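Aldehyde dehydrogenase (Burkholderia vietnamiensis, PDB 5KF0) probably oxidises aldehydes to carboxylic acids with a nicotinamide dinucleotide as cofactor, and binds NADPH. Local coordinates at residues A[164-167]-A[168-172]; A[185-188]-A[189-192]; A[219-222]-A[223-226]; A[241-244]-A[245-248]. All coordinates share one frame; numbering follows the deposited sequence.

In the fold
Contacts 1, 2 and 4 all touch the bound NADPH. Leu167 of contact 1 meets the nicotinamide ring. In contact 2, Lys185 and Ser188 grip the 2'-phosphate, Lys185 also the adenosine ribose, and Arg189 the diphosphate. Val241 and Leu245 of contact 4 border the adenine. Contact 3, residues 219-226, adds Ala221 to the pocket wall. The centres of contacts 1 and 2 are about 12 Å apart, and Pro164 CB packs on Thr190 OG1 at 3.6 Å. Contact 3 touches contact 2, with Phe224 CZ 3.5 Å from Lys185 CB. It also meets contact 4, where Thr225 CG2 approaches Leu245 O at 3.4 Å. Contacts 1 and 4 have centres about 20 Å apart.

Contact 1. Residues A[164-167]-A[168-172]; sequences PLNL and AAHKV. With NDP (NADPH dihydro-nicotinamide-adenine-dinucleotide phosphate), chain E.
Leu165 O accepts the backbone N-H of Ala169 at 3.0 Å, one turn further along the same helix. Asn166 O takes His170 N in the same way. The bond from Ala168 N to Pro164 O is weak, at 3.4 Å. Above this backbone ladder the side chains of Asn166 and His170 run obliquely to each other. The amide and imidazole planes are 71° apart. Asn166 ND2 lies in the ring plane, at the ring edge, 3.7 Å from His170 CD2. With CG anti to the backbone N (chi1 -162°), the Asn166 amide reaches along the helix to this edge. Asp450 OD1 accepts from both Asn166 ND2 and His170 NE2 and thus ties the two together. Asn166 OD1 is bonded to Thr116. The Leu167 side chain reaches the cofactor, and its CD1 branch meets the nicotinamide at NDP C5N, 3.3 Å away. A water donates to Leu167 O at 2.9 Å and has a weak bond from Lys171 NZ, whose salt bridge is with Glu465. The helix 164-178 links strands 155-158 and 182-185 in a beta-alpha-beta crossover. Ala168 and Val172 pack on strand 182-185, while Asn166, Ala169 and His170 face helix 103-123.

Contact 2. Residues A[185-188]-A[189-192]; sequences KPAS and RTPV. With NDP (NADPH dihydro-nicotinamide-adenine-dinucleotide phosphate), chain E.
Ala187 CB meets Thr190 OG1 at 3.6 Å across a type I beta turn. The turn is closed by Thr190 N, which bonds to Ala187 O from above the carbonyl plane. Pro186 and Pro191 cross at about a right angle, with CG of the first 4.1 Å from CB of the second. Arg189, the third residue of the turn, can be followed outward. From CB its CG is anti to the carbonyl carbon (chi1 -78°), CD runs on extended, and the bend at chi3 turns NE aside. The chain lies against Phe161 and Ile336. The guanidinium presents its edge to the diphosphate, and NH2 donates to NDP O2N at 3.2 Å. Ser188 OG donates to O2X of the 2'-phosphate at 2.6 Å, and its backbone N donates to the same oxygen. Lys185 NZ, folded in by bends at chi3 and chi4, shares its three hydrogens among O2X, NDP O2B at 2.9 Å, NDP O3B, Pro186 O and Ala216 O. These groups probably stabilise the negative charge of the phosphate. A lysine at the end of strand 182-185 and a serine in the loop that follows form the part of the NADPH site that holds the 2'-phosphate.

Contact 3. Residues A[219-222]-A[223-226]; sequences DGAD and LFTT
Asp222 and Thr226 meet through their side chains, one turn apart. Thr226 OG1 donates to Asp222 OD2 at 2.8 Å. The donor comes from above the carboxylate plane, 51° out of it, and the two side chains cross at about a right angle. Asp222 CG lies opposite the backbone N (chi1 -177°), which carries the carboxylate along the helix to Thr226. Thr226 OG1 sits between its own backbone N and carbonyl carbon (chi1 65°), facing back toward the acid. The methyl CG2 of Thr226 lies 3.5 Å from Asp222 OD1, so the methyl also touches the other carboxylate oxygen.

Backbone bonds run beside this pair. Asp222 O accepts from Thr225 N and from Thr226 N. The Thr226 bond lies in the carbonyl plane, whereas Thr225 N stands above it. Phe224 N bonds to Ala221 O. These bonds form and lead into the short helix 222-226, which follows strand 211-213 and precedes strand 232-236 in the nucleotide-binding domain. Ala221, just before the helix, touches NADPH.

Two waters take part. One accepts from Leu223 N and donates to Gly220 O, both at 3.0 Å. The other donates to Ala221 O at 2.9 Å and accepts from Thr225 OG1.

Apolar contact comes from Phe224. Its CD2 is 4.0 Å from Ala221 CB. The polar Ala221 O lies at the ring edge, in plane. Further along, the ring packs on Val183 and Lys185 of strand 182-185. Leu223 and Phe224 both touch Ile51 of helix 48-60. Thr225 faces Leu245 and Lys248 of helix 239-248.

Contact 4. Residues A[241-244]-A[245-248]; sequences VGWA and LKEK. With NDP (NADPH dihydro-nicotinamide-adenine-dinucleotide phosphate), chain E.
Trp243 and Lys246 lie side by side, pointing the same way from the helix. The aliphatic Lys246 CD rests at the edge of the indole, near its plane, 3.9 Å from Trp243 CZ3. Lys246 has CG anti to the backbone N (chi1 -178°) and stays extended to CE, so it runs alongside the indole before it turns at chi4. Its NZ bonds to the carbonyls of Gly250 and Lys252 of the second subunit. Lys251 of that subunit makes a cation-pi contact with Trp243, whose NE1 is held by Asp459 O.

Val241 and Leu245 form a second pair, directed to the cofactor. Val241 CG1 touches Leu245 CD1 at 3.9 Å. The same CG1 lies 3.4 Å from NDP N7A, and Leu245 CD2 is 3.8 Å from NDP N6A. The two residues thus line the adenine from one helix.

Leu245 N bonds to Val241 O at 2.9 Å within the second pair; Lys246 N bonds to Gly242 O beside the first. The two bonds from Glu247 N, to Trp243 O and Ala244 O, are weak. A water donates to Ala244 O and to Glu247 OE1.

The helix connects strands 232-236 and 253-257 in a beta-alpha-beta unit. The aliphatic Val241 and Leu245 side chains give the adenine no hydrogen bond, so they probably hold it by shape, while the Trp243 ring and the polar end of Lys246 contribute to the subunit interface.

Contact 1. Residues A[164-167]-A[168-172]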
loop_
_atom_site.group_PDB
_atom_site.type_symbol
_atom_site.label_atom_id
_atom_site.label_comp_id
_atom_site.label_asym_id
_atom_site.label_seq_id
_atom_site.Cartn_x
_atom_site.Cartn_y
_atom_site.Cartn_z
ATOM N N PRO A 164 17.073 -23.856 14.933
ATOM C CA PRO A 164 18.292 -23.099 14.597
ATOM C C PRO A 164 18.387 -22.727 13.132
ATOM O O PRO A 164 18.946 -21.671 12.816
ATOM C CB PRO A 164 19.421 -24.044 15.014
ATOM C CG PRO A 164 18.830 -25.416 14.903
ATOM C CD PRO A 164 17.375 -25.258 15.296
ATOM N N LEU A 165 17.875 -23.560 12.227
ATOM C CA LEU A 165 17.908 -23.213 10.810
ATOM C C LEU A 165 16.928 -22.091 10.505
ATOM O O LEU A 165 17.307 -21.043 9.972
ATOM C CB LEU A 165 17.587 -24.441 9.954
ATOM C CG LEU A 165 18.686 -25.498 9.896
ATOM C CD1 LEU A 165 18.232 -26.696 9.076
ATOM C CD2 LEU A 165 19.948 -24.907 9.313
ATOM N N ASN A 166 15.650 -22.293 10.832
ATOM C CA ASN A 166 14.658 -21.338 10.356
ATOM C C ASN A 166 14.731 -20.000 11.084
ATOM O O ASN A 166 14.458 -18.958 10.474
ATOM C CB ASN A 166 13.253 -21.911 10.473
ATOM C CG ASN A 166 12.267 -21.149 9.591
ATOM O OD1 ASN A 166 12.585 -20.795 8.447
ATOM N ND2 ASN A 166 11.104 -20.875 10.119
ATOM N N LEU A 167 15.082 -19.995 12.375
ATOM C CA LEU A 167 15.165 -18.710 13.066
ATOM C C LEU A 167 16.412 -17.932 12.658
ATOM O O LEU A 167 16.394 -16.696 12.648
ATOM C CB LEU A 167 15.089 -18.917 14.574
ATOM C CG LEU A 167 13.711 -19.461 14.969
ATOM C CD1 LEU A 167 13.726 -19.883 16.448
ATOM C CD2 LEU A 167 12.580 -18.437 14.686
ATOM N N ALA A 168 17.493 -18.614 12.290
ATOM C CA ALA A 168 18.592 -17.904 11.646
ATOM C C ALA A 168 18.153 -17.339 10.300
ATOM O O ALA A 168 18.496 -16.200 9.953
ATOM C CB ALA A 168 19.794 -18.837 11.477
ATOM N N ALA A 169 17.378 -18.117 9.537
ATOM C CA ALA A 169 16.912 -17.676 8.220
ATOM C C ALA A 169 16.071 -16.415 8.315
ATOM O O ALA A 169 16.136 -15.558 7.422
ATOM C CB ALA A 169 16.108 -18.787 7.538
ATOM N N HIS A 170 15.278 -16.277 9.383
ATOM C CA HIS A 170 14.431 -15.096 9.512
ATOM C C HIS A 170 15.225 -13.830 9.798
ATOM O O HIS A 170 14.635 -12.745 9.770
ATOM C CB HIS A 170 13.355 -15.336 10.588
ATOM C CG HIS A 170 12.120 -15.977 10.033
ATOM N ND1 HIS A 170 11.241 -15.297 9.214
ATOM C CD2 HIS A 170 11.648 -17.247 10.120
ATOM C CE1 HIS A 170 10.273 -16.113 8.834
ATOM N NE2 HIS A 170 10.495 -17.302 9.373
ATOM N N LYS A 171 16.531 -13.931 10.045
ATOM C CA LYS A 171 17.405 -12.765 10.109
ATOM C C LYS A 171 18.314 -12.656 8.895
ATOM O O LYS A 171 18.405 -11.586 8.286
ATOM C CB LYS A 171 18.247 -12.805 11.397
ATOM C CG LYS A 171 17.381 -12.963 12.669
ATOM C CD LYS A 171 18.221 -12.857 13.950
ATOM C CE LYS A 171 17.399 -13.300 15.172
ATOM N NZ LYS A 171 16.207 -12.415 15.405
ATOM N N VAL A 172 18.957 -13.764 8.520
ATOM C CA VAL A 172 19.909 -13.784 7.409
ATOM C C VAL A 172 19.222 -13.429 6.098
ATOM O O VAL A 172 19.726 -12.613 5.314
ATOM C CB VAL A 172 20.583 -15.165 7.323
ATOM C CG1 VAL A 172 21.378 -15.306 6.024
ATOM C CG2 VAL A 172 21.478 -15.397 8.540
HETATM P PA NDP E . 18.743 -18.486 25.288
HETATM O O1A NDP E . 18.206 -17.154 25.690
HETATM O O2A NDP E . 19.288 -19.284 26.473
HETATM O O5B NDP E . 19.880 -18.369 24.183
HETATM C C5B NDP E . 19.513 -17.781 22.910
HETATM C C4B NDP E . 20.751 -17.231 22.256
HETATM O O4B NDP E . 21.229 -16.092 23.008
HETATM C C3B NDP E . 21.933 -18.208 22.180
HETATM O O3B NDP E . 22.683 -17.983 20.989
HETATM C C2B NDP E . 22.756 -17.792 23.399
HETATM O O2B NDP E . 24.158 -18.122 23.319
HETATM C C1B NDP E . 22.597 -16.286 23.296
HETATM N N9A NDP E . 22.926 -15.559 24.516
HETATM C C8A NDP E . 22.513 -15.807 25.799
HETATM N N7A NDP E . 22.939 -14.926 26.674
HETATM C C5A NDP E . 23.686 -14.041 25.913
HETATM C C6A NDP E . 24.400 -12.871 26.240
HETATM N N6A NDP E . 24.511 -12.386 27.483
HETATM N N1A NDP E . 25.018 -12.212 25.234
HETATM C C2A NDP E . 24.933 -12.699 23.994
HETATM N N3A NDP E . 24.297 -13.792 23.565
HETATM C C4A NDP E . 23.690 -14.421 24.581
HETATM O O3 NDP E . 17.591 -19.310 24.568
HETATM P PN NDP E . 17.505 -20.801 24.021
HETATM O O1N NDP E . 18.590 -21.038 23.036
HETATM O O2N NDP E . 17.485 -21.713 25.221
HETATM O O5D NDP E . 16.115 -20.866 23.261
HETATM C C5D NDP E . 14.834 -20.998 23.900
HETATM C C4D NDP E . 14.219 -19.629 24.049
HETATM O O4D NDP E . 14.086 -19.001 22.746
HETATM C C3D NDP E . 12.814 -19.680 24.655
HETATM O O3D NDP E . 12.592 -18.656 25.618
HETATM C C2D NDP E . 11.926 -19.521 23.421
HETATM O O2D NDP E . 10.604 -19.048 23.650
HETATM C C1D NDP E . 12.754 -18.549 22.592
HETATM N N1N NDP E . 12.318 -18.643 21.204
HETATM C C2N NDP E . 11.746 -17.572 20.557
HETATM C C3N NDP E . 11.190 -17.675 19.334
HETATM C C7N NDP E . 10.650 -16.497 18.602
HETATM O O7N NDP E . 10.738 -16.492 17.366
HETATM N N7N NDP E . 10.037 -15.533 19.286
HETATM C C4N NDP E . 11.068 -19.006 18.683
HETATM C C5N NDP E . 11.996 -19.995 19.304
HETATM C C6N NDP E . 12.498 -19.803 20.510
HETATM P P2B NDP E . 24.717 -19.583 23.816
HETATM O O1X NDP E . 23.547 -20.443 24.112
HETATM O O2X NDP E . 25.605 -20.005 22.684
HETATM O O3X NDP E . 25.563 -19.318 25.044
HETATM O O HOH W 1 14.636 -15.322 14.492
#

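Contact 2. Residues A[185-188]-A[189-192]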
loop_
_atom_site.group_PDB
_atom_site.type_symbol
_atom_site.label_atom_id
_atom_site.label_comp_id
_atom_site.label_asym_id
_atom_site.label_seq_id
_atom_site.Cartn_x
_atom_site.Cartn_y
_atom_site.Cartn_z
ATOM N N LYS A 185 25.584 -14.970 15.438
ATOM C CA LYS A 185 26.053 -15.870 16.488
ATOM C C LYS A 185 24.977 -16.915 16.732
ATOM O O LYS A 185 23.944 -16.609 17.350
ATOM C CB LYS A 185 26.352 -15.114 17.784
ATOM C CG LYS A 185 27.132 -15.974 18.791
ATOM C CD LYS A 185 26.922 -15.518 20.241
ATOM C CE LYS A 185 25.632 -16.116 20.814
ATOM N NZ LYS A 185 25.745 -17.619 20.892
ATOM N N PRO A 186 25.152 -18.143 16.268
ATOM C CA PRO A 186 24.168 -19.186 16.548
ATOM C C PRO A 186 24.306 -19.663 17.987
ATOM O O PRO A 186 25.266 -19.337 18.688
ATOM C CB PRO A 186 24.550 -20.295 15.558
ATOM C CG PRO A 186 26.069 -20.173 15.491
ATOM C CD PRO A 186 26.343 -18.672 15.572
ATOM N N ALA A 187 23.334 -20.466 18.411
ATOM C CA ALA A 187 23.431 -21.108 19.716
ATOM C C ALA A 187 24.584 -22.109 19.732
ATOM O O ALA A 187 24.766 -22.886 18.790
ATOM C CB ALA A 187 22.123 -21.824 20.059
ATOM N N SER A 188 25.368 -22.085 20.818
ATOM C CA SER A 188 26.548 -22.945 20.896
ATOM C C SER A 188 26.163 -24.416 20.932
ATOM O O SER A 188 26.954 -25.275 20.512
ATOM C CB SER A 188 27.380 -22.588 22.131
ATOM O OG SER A 188 27.820 -21.240 22.084
ATOM N N ARG A 189 24.972 -24.730 21.448
ATOM C CA ARG A 189 24.516 -26.115 21.449
ATOM C C ARG A 189 24.153 -26.598 20.052
ATOM O O ARG A 189 24.138 -27.816 19.822
ATOM C CB ARG A 189 23.314 -26.283 22.392
ATOM C CG ARG A 189 23.700 -26.356 23.888
ATOM C CD ARG A 189 22.476 -26.227 24.799
ATOM N NE ARG A 189 21.860 -24.904 24.707
ATOM C CZ ARG A 189 20.734 -24.535 25.317
ATOM N NH1 ARG A 189 20.068 -25.382 26.093
ATOM N NH2 ARG A 189 20.267 -23.315 25.144
ATOM N N THR A 190 23.840 -25.679 19.126
ATOM C CA THR A 190 23.362 -26.030 17.783
ATOM C C THR A 190 23.954 -25.099 16.728
ATOM O O THR A 190 23.218 -24.393 16.028
ATOM C CB THR A 190 21.831 -25.979 17.715
ATOM O OG1 THR A 190 21.378 -24.642 18.001
ATOM C CG2 THR A 190 21.176 -26.958 18.699
ATOM N N PRO A 191 25.282 -25.099 16.551
ATOM C CA PRO A 191 25.897 -24.203 15.558
ATOM C C PRO A 191 26.002 -24.747 14.139
ATOM O O PRO A 191 26.239 -23.950 13.218
ATOM C CB PRO A 191 27.303 -23.985 16.135
ATOM C CG PRO A 191 27.637 -25.351 16.705
ATOM C CD PRO A 191 26.306 -25.874 17.281
ATOM N N VAL A 192 25.837 -26.056 13.929
ATOM C CA VAL A 192 26.228 -26.650 12.653
ATOM C C VAL A 192 25.323 -26.177 11.523
ATOM O O VAL A 192 25.797 -25.892 10.415
ATOM C CB VAL A 192 26.238 -28.183 12.755
ATOM C CG1 VAL A 192 26.524 -28.798 11.385
ATOM C CG2 VAL A 192 27.277 -28.626 13.790
HETATM P PA NDP E . 18.743 -18.486 25.288
HETATM O O1A NDP E . 18.206 -17.154 25.690
HETATM O O2A NDP E . 19.288 -19.284 26.473
HETATM O O5B NDP E . 19.880 -18.369 24.183
HETATM C C5B NDP E . 19.513 -17.781 22.910
HETATM C C4B NDP E . 20.751 -17.231 22.256
HETATM O O4B NDP E . 21.229 -16.092 23.008
HETATM C C3B NDP E . 21.933 -18.208 22.180
HETATM O O3B NDP E . 22.683 -17.983 20.989
HETATM C C2B NDP E . 22.756 -17.792 23.399
HETATM O O2B NDP E . 24.158 -18.122 23.319
HETATM C C1B NDP E . 22.597 -16.286 23.296
HETATM N N9A NDP E . 22.926 -15.559 24.516
HETATM C C8A NDP E . 22.513 -15.807 25.799
HETATM N N7A NDP E . 22.939 -14.926 26.674
HETATM C C5A NDP E . 23.686 -14.041 25.913
HETATM C C6A NDP E . 24.400 -12.871 26.240
HETATM N N6A NDP E . 24.511 -12.386 27.483
HETATM N N1A NDP E . 25.018 -12.212 25.234
HETATM C C2A NDP E . 24.933 -12.699 23.994
HETATM N N3A NDP E . 24.297 -13.792 23.565
HETATM C C4A NDP E . 23.690 -14.421 24.581
HETATM O O3 NDP E . 17.591 -19.310 24.568
HETATM P PN NDP E . 17.505 -20.801 24.021
HETATM O O1N NDP E . 18.590 -21.038 23.036
HETATM O O2N NDP E . 17.485 -21.713 25.221
HETATM O O5D NDP E . 16.115 -20.866 23.261
HETATM C C5D NDP E . 14.834 -20.998 23.900
HETATM C C4D NDP E . 14.219 -19.629 24.049
HETATM O O4D NDP E . 14.086 -19.001 22.746
HETATM C C3D NDP E . 12.814 -19.680 24.655
HETATM O O3D NDP E . 12.592 -18.656 25.618
HETATM C C2D NDP E . 11.926 -19.521 23.421
HETATM O O2D NDP E . 10.604 -19.048 23.650
HETATM C C1D NDP E . 12.754 -18.549 22.592
HETATM N N1N NDP E . 12.318 -18.643 21.204
HETATM C C2N NDP E . 11.746 -17.572 20.557
HETATM C C3N NDP E . 11.190 -17.675 19.334
HETATM C C7N NDP E . 10.650 -16.497 18.602
HETATM O O7N NDP E . 10.738 -16.492 17.366
HETATM N N7N NDP E . 10.037 -15.533 19.286
HETATM C C4N NDP E . 11.068 -19.006 18.683
HETATM C C5N NDP E . 11.996 -19.995 19.304
HETATM C C6N NDP E . 12.498 -19.803 20.510
HETATM P P2B NDP E . 24.717 -19.583 23.816
HETATM O O1X NDP E . 23.547 -20.443 24.112
HETATM O O2X NDP E . 25.605 -20.005 22.684
HETATM O O3X NDP E . 25.563 -19.318 25.044
#

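Contact 3. Residues A[219-222]-A[223-226]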
loop_
_atom_site.group_PDB
_atom_site.type_symbol
_atom_site.label_atom_id
_atom_site.label_comp_id
_atom_site.label_asym_id
_atom_site.label_seq_id
_atom_site.Cartn_x
_atom_site.Cartn_y
_atom_site.Cartn_z
ATOM N N ASP A 219 29.034 -15.974 27.412
ATOM C CA ASP A 219 29.998 -15.254 28.235
ATOM C C ASP A 219 31.126 -14.621 27.425
ATOM O O ASP A 219 31.849 -13.780 27.967
ATOM C CB ASP A 219 30.573 -16.193 29.297
ATOM C CG ASP A 219 30.619 -17.632 28.824
ATOM O OD1 ASP A 219 29.598 -18.349 28.969
ATOM O OD2 ASP A 219 31.668 -18.040 28.288
ATOM N N GLY A 220 31.284 -14.984 26.151
ATOM C CA GLY A 220 32.271 -14.338 25.309
ATOM C C GLY A 220 31.655 -13.489 24.209
ATOM O O GLY A 220 32.331 -13.128 23.243
ATOM N N ALA A 221 30.372 -13.150 24.355
ATOM C CA ALA A 221 29.604 -12.567 23.263
ATOM C C ALA A 221 29.173 -11.128 23.528
ATOM O O ALA A 221 28.226 -10.659 22.899
ATOM C CB ALA A 221 28.371 -13.427 22.966
ATOM N N ASP A 222 29.862 -10.408 24.425
ATOM C CA ASP A 222 29.427 -9.055 24.778
ATOM C C ASP A 222 29.335 -8.146 23.554
ATOM O O ASP A 222 28.406 -7.330 23.453
ATOM C CB ASP A 222 30.365 -8.438 25.816
ATOM C CG ASP A 222 29.902 -7.053 26.256
ATOM O OD1 ASP A 222 28.907 -6.981 27.014
ATOM O OD2 ASP A 222 30.508 -6.042 25.829
ATOM N N LEU A 223 30.282 -8.270 22.614
ATOM C CA LEU A 223 30.334 -7.313 21.505
ATOM C C LEU A 223 29.108 -7.413 20.603
ATOM O O LEU A 223 28.751 -6.430 19.945
ATOM C CB LEU A 223 31.603 -7.521 20.672
ATOM C CG LEU A 223 32.892 -7.085 21.376
ATOM C CD1 LEU A 223 34.107 -7.553 20.583
ATOM C CD2 LEU A 223 32.922 -5.579 21.578
ATOM N N PHE A 224 28.450 -8.573 20.560
ATOM C CA PHE A 224 27.226 -8.680 19.764
ATOM C C PHE A 224 26.145 -7.730 20.251
ATOM O O PHE A 224 25.272 -7.341 19.472
ATOM C CB PHE A 224 26.694 -10.114 19.775
ATOM C CG PHE A 224 27.460 -11.031 18.875
ATOM C CD1 PHE A 224 27.133 -11.123 17.530
ATOM C CD2 PHE A 224 28.512 -11.792 19.363
ATOM C CE1 PHE A 224 27.842 -11.958 16.684
ATOM C CE2 PHE A 224 29.224 -12.632 18.512
ATOM C CZ PHE A 224 28.888 -12.706 17.177
ATOM N N THR A 225 26.176 -7.360 21.526
ATOM C CA THR A 225 25.210 -6.412 22.064
ATOM C C THR A 225 25.747 -4.987 22.137
ATOM O O THR A 225 25.021 -4.033 21.809
ATOM C CB THR A 225 24.761 -6.869 23.455
ATOM O OG1 THR A 225 24.046 -8.111 23.337
ATOM C CG2 THR A 225 23.863 -5.820 24.136
ATOM N N THR A 226 27.005 -4.806 22.542
ATOM C CA THR A 226 27.482 -3.473 22.908
ATOM C C THR A 226 28.271 -2.748 21.819
ATOM O O THR A 226 28.411 -1.525 21.910
ATOM C CB THR A 226 28.350 -3.536 24.180
ATOM O OG1 THR A 226 29.552 -4.281 23.926
ATOM C CG2 THR A 226 27.580 -4.199 25.324
HETATM O O HOH W 2 32.515 -10.209 22.638
HETATM O O HOH W 3 26.009 -9.679 24.456
#

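Contact 4. Residues A[241-244]-A[245-248]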
loop_
_atom_site.group_PDB
_atom_site.type_symbol
_atom_site.label_atom_id
_atom_site.label_comp_id
_atom_site.label_asym_id
_atom_site.label_seq_id
_atom_site.Cartn_x
_atom_site.Cartn_y
_atom_site.Cartn_z
ATOM N N VAL A 241 17.067 -13.250 28.874
ATOM C CA VAL A 241 18.252 -12.739 28.191
ATOM C C VAL A 241 17.904 -11.511 27.353
ATOM O O VAL A 241 18.612 -10.498 27.393
ATOM C CB VAL A 241 18.887 -13.841 27.324
ATOM C CG1 VAL A 241 19.970 -13.247 26.423
ATOM C CG2 VAL A 241 19.467 -14.943 28.211
ATOM N N GLY A 242 16.832 -11.606 26.558
ATOM C CA GLY A 242 16.513 -10.546 25.611
ATOM C C GLY A 242 16.329 -9.190 26.263
ATOM O O GLY A 242 16.853 -8.182 25.785
ATOM N N TRP A 243 15.564 -9.136 27.355
ATOM C CA TRP A 243 15.333 -7.845 27.996
ATOM C C TRP A 243 16.606 -7.309 28.644
ATOM O O TRP A 243 16.806 -6.089 28.704
ATOM C CB TRP A 243 14.199 -7.956 29.021
ATOM C CG TRP A 243 12.871 -8.242 28.364
ATOM C CD1 TRP A 243 12.089 -9.352 28.533
ATOM C CD2 TRP A 243 12.184 -7.403 27.426
ATOM N NE1 TRP A 243 10.957 -9.256 27.748
ATOM C CE2 TRP A 243 10.984 -8.063 27.072
ATOM C CE3 TRP A 243 12.455 -6.148 26.870
ATOM C CZ2 TRP A 243 10.061 -7.517 26.164
ATOM C CZ3 TRP A 243 11.538 -5.605 25.968
ATOM C CH2 TRP A 243 10.353 -6.289 25.627
ATOM N N ALA A 244 17.486 -8.201 29.103
ATOM C CA ALA A 244 18.767 -7.768 29.651
ATOM C C ALA A 244 19.669 -7.191 28.565
ATOM O O ALA A 244 20.375 -6.198 28.796
ATOM C CB ALA A 244 19.455 -8.944 30.348
ATOM N N LEU A 245 19.658 -7.792 27.371
ATOM C CA LEU A 245 20.497 -7.283 26.288
ATOM C C LEU A 245 20.004 -5.923 25.805
ATOM O O LEU A 245 20.817 -5.048 25.484
ATOM C CB LEU A 245 20.562 -8.280 25.128
ATOM C CG LEU A 245 21.242 -9.611 25.473
ATOM C CD1 LEU A 245 21.442 -10.429 24.207
ATOM C CD2 LEU A 245 22.578 -9.384 26.185
ATOM N N LYS A 246 18.681 -5.712 25.782
ATOM C CA LYS A 246 18.159 -4.395 25.411
ATOM C C LYS A 246 18.754 -3.303 26.295
ATOM O O LYS A 246 19.121 -2.227 25.803
ATOM C CB LYS A 246 16.627 -4.388 25.498
ATOM C CG LYS A 246 15.963 -3.066 25.074
ATOM C CD LYS A 246 14.435 -3.178 25.158
ATOM C CE LYS A 246 13.698 -1.976 24.542
ATOM N NZ LYS A 246 13.852 -0.713 25.301
ATOM N N GLU A 247 18.889 -3.574 27.599
ATOM C CA GLU A 247 19.432 -2.575 28.522
ATOM C C GLU A 247 20.887 -2.237 28.223
ATOM O O GLU A 247 21.352 -1.152 28.591
ATOM C CB GLU A 247 19.330 -3.069 29.965
ATOM C CG GLU A 247 17.920 -3.300 30.463
ATOM C CD GLU A 247 17.888 -3.711 31.924
ATOM O OE1 GLU A 247 18.870 -4.331 32.392
ATOM O OE2 GLU A 247 16.884 -3.408 32.602
ATOM N N LYS A 248 21.629 -3.153 27.604
ATOM C CA LYS A 248 23.056 -2.975 27.361
ATOM C C LYS A 248 23.369 -2.568 25.927
ATOM O O LYS A 248 24.544 -2.382 25.589
ATOM C CB LYS A 248 23.816 -4.268 27.685
ATOM C CG LYS A 248 23.770 -4.715 29.133
ATOM C CD LYS A 248 24.347 -6.120 29.242
ATOM C CE LYS A 248 24.904 -6.401 30.621
ATOM N NZ LYS A 248 26.209 -5.706 30.826
HETATM P PA NDP E . 18.743 -18.486 25.288
HETATM O O1A NDP E . 18.206 -17.154 25.690
HETATM O O2A NDP E . 19.288 -19.284 26.473
HETATM O O5B NDP E . 19.880 -18.369 24.183
HETATM C C5B NDP E . 19.513 -17.781 22.910
HETATM C C4B NDP E . 20.751 -17.231 22.256
HETATM O O4B NDP E . 21.229 -16.092 23.008
HETATM C C3B NDP E . 21.933 -18.208 22.180
HETATM O O3B NDP E . 22.683 -17.983 20.989
HETATM C C2B NDP E . 22.756 -17.792 23.399
HETATM O O2B NDP E . 24.158 -18.122 23.319
HETATM C C1B NDP E . 22.597 -16.286 23.296
HETATM N N9A NDP E . 22.926 -15.559 24.516
HETATM C C8A NDP E . 22.513 -15.807 25.799
HETATM N N7A NDP E . 22.939 -14.926 26.674
HETATM C C5A NDP E . 23.686 -14.041 25.913
HETATM C C6A NDP E . 24.400 -12.871 26.240
HETATM N N6A NDP E . 24.511 -12.386 27.483
HETATM N N1A NDP E . 25.018 -12.212 25.234
HETATM C C2A NDP E . 24.933 -12.699 23.994
HETATM N N3A NDP E . 24.297 -13.792 23.565
HETATM C C4A NDP E . 23.690 -14.421 24.581
HETATM O O3 NDP E . 17.591 -19.310 24.568
HETATM P PN NDP E . 17.505 -20.801 24.021
HETATM O O1N NDP E . 18.590 -21.038 23.036
HETATM O O2N NDP E . 17.485 -21.713 25.221
HETATM O O5D NDP E . 16.115 -20.866 23.261
HETATM C C5D NDP E . 14.834 -20.998 23.900
HETATM C C4D NDP E . 14.219 -19.629 24.049
HETATM O O4D NDP E . 14.086 -19.001 22.746
HETATM C C3D NDP E . 12.814 -19.680 24.655
HETATM O O3D NDP E . 12.592 -18.656 25.618
HETATM C C2D NDP E . 11.926 -19.521 23.421
HETATM O O2D NDP E . 10.604 -19.048 23.650
HETATM C C1D NDP E . 12.754 -18.549 22.592
HETATM N N1N NDP E . 12.318 -18.643 21.204
HETATM C C2N NDP E . 11.746 -17.572 20.557
HETATM C C3N NDP E . 11.190 -17.675 19.334
HETATM C C7N NDP E . 10.650 -16.497 18.602
HETATM O O7N NDP E . 10.738 -16.492 17.366
HETATM N N7N NDP E . 10.037 -15.533 19.286
HETATM C C4N NDP E . 11.068 -19.006 18.683
HETATM C C5N NDP E . 11.996 -19.995 19.304
HETATM C C6N NDP E . 12.498 -19.803 20.510
HETATM P P2B NDP E . 24.717 -19.583 23.816
HETATM O O1X NDP E . 23.547 -20.443 24.112
HETATM O O2X NDP E . 25.605 -20.005 22.684
HETATM O O3X NDP E . 25.563 -19.318 25.044
HETATM O O HOH W 4 21.209 -5.926 31.431
#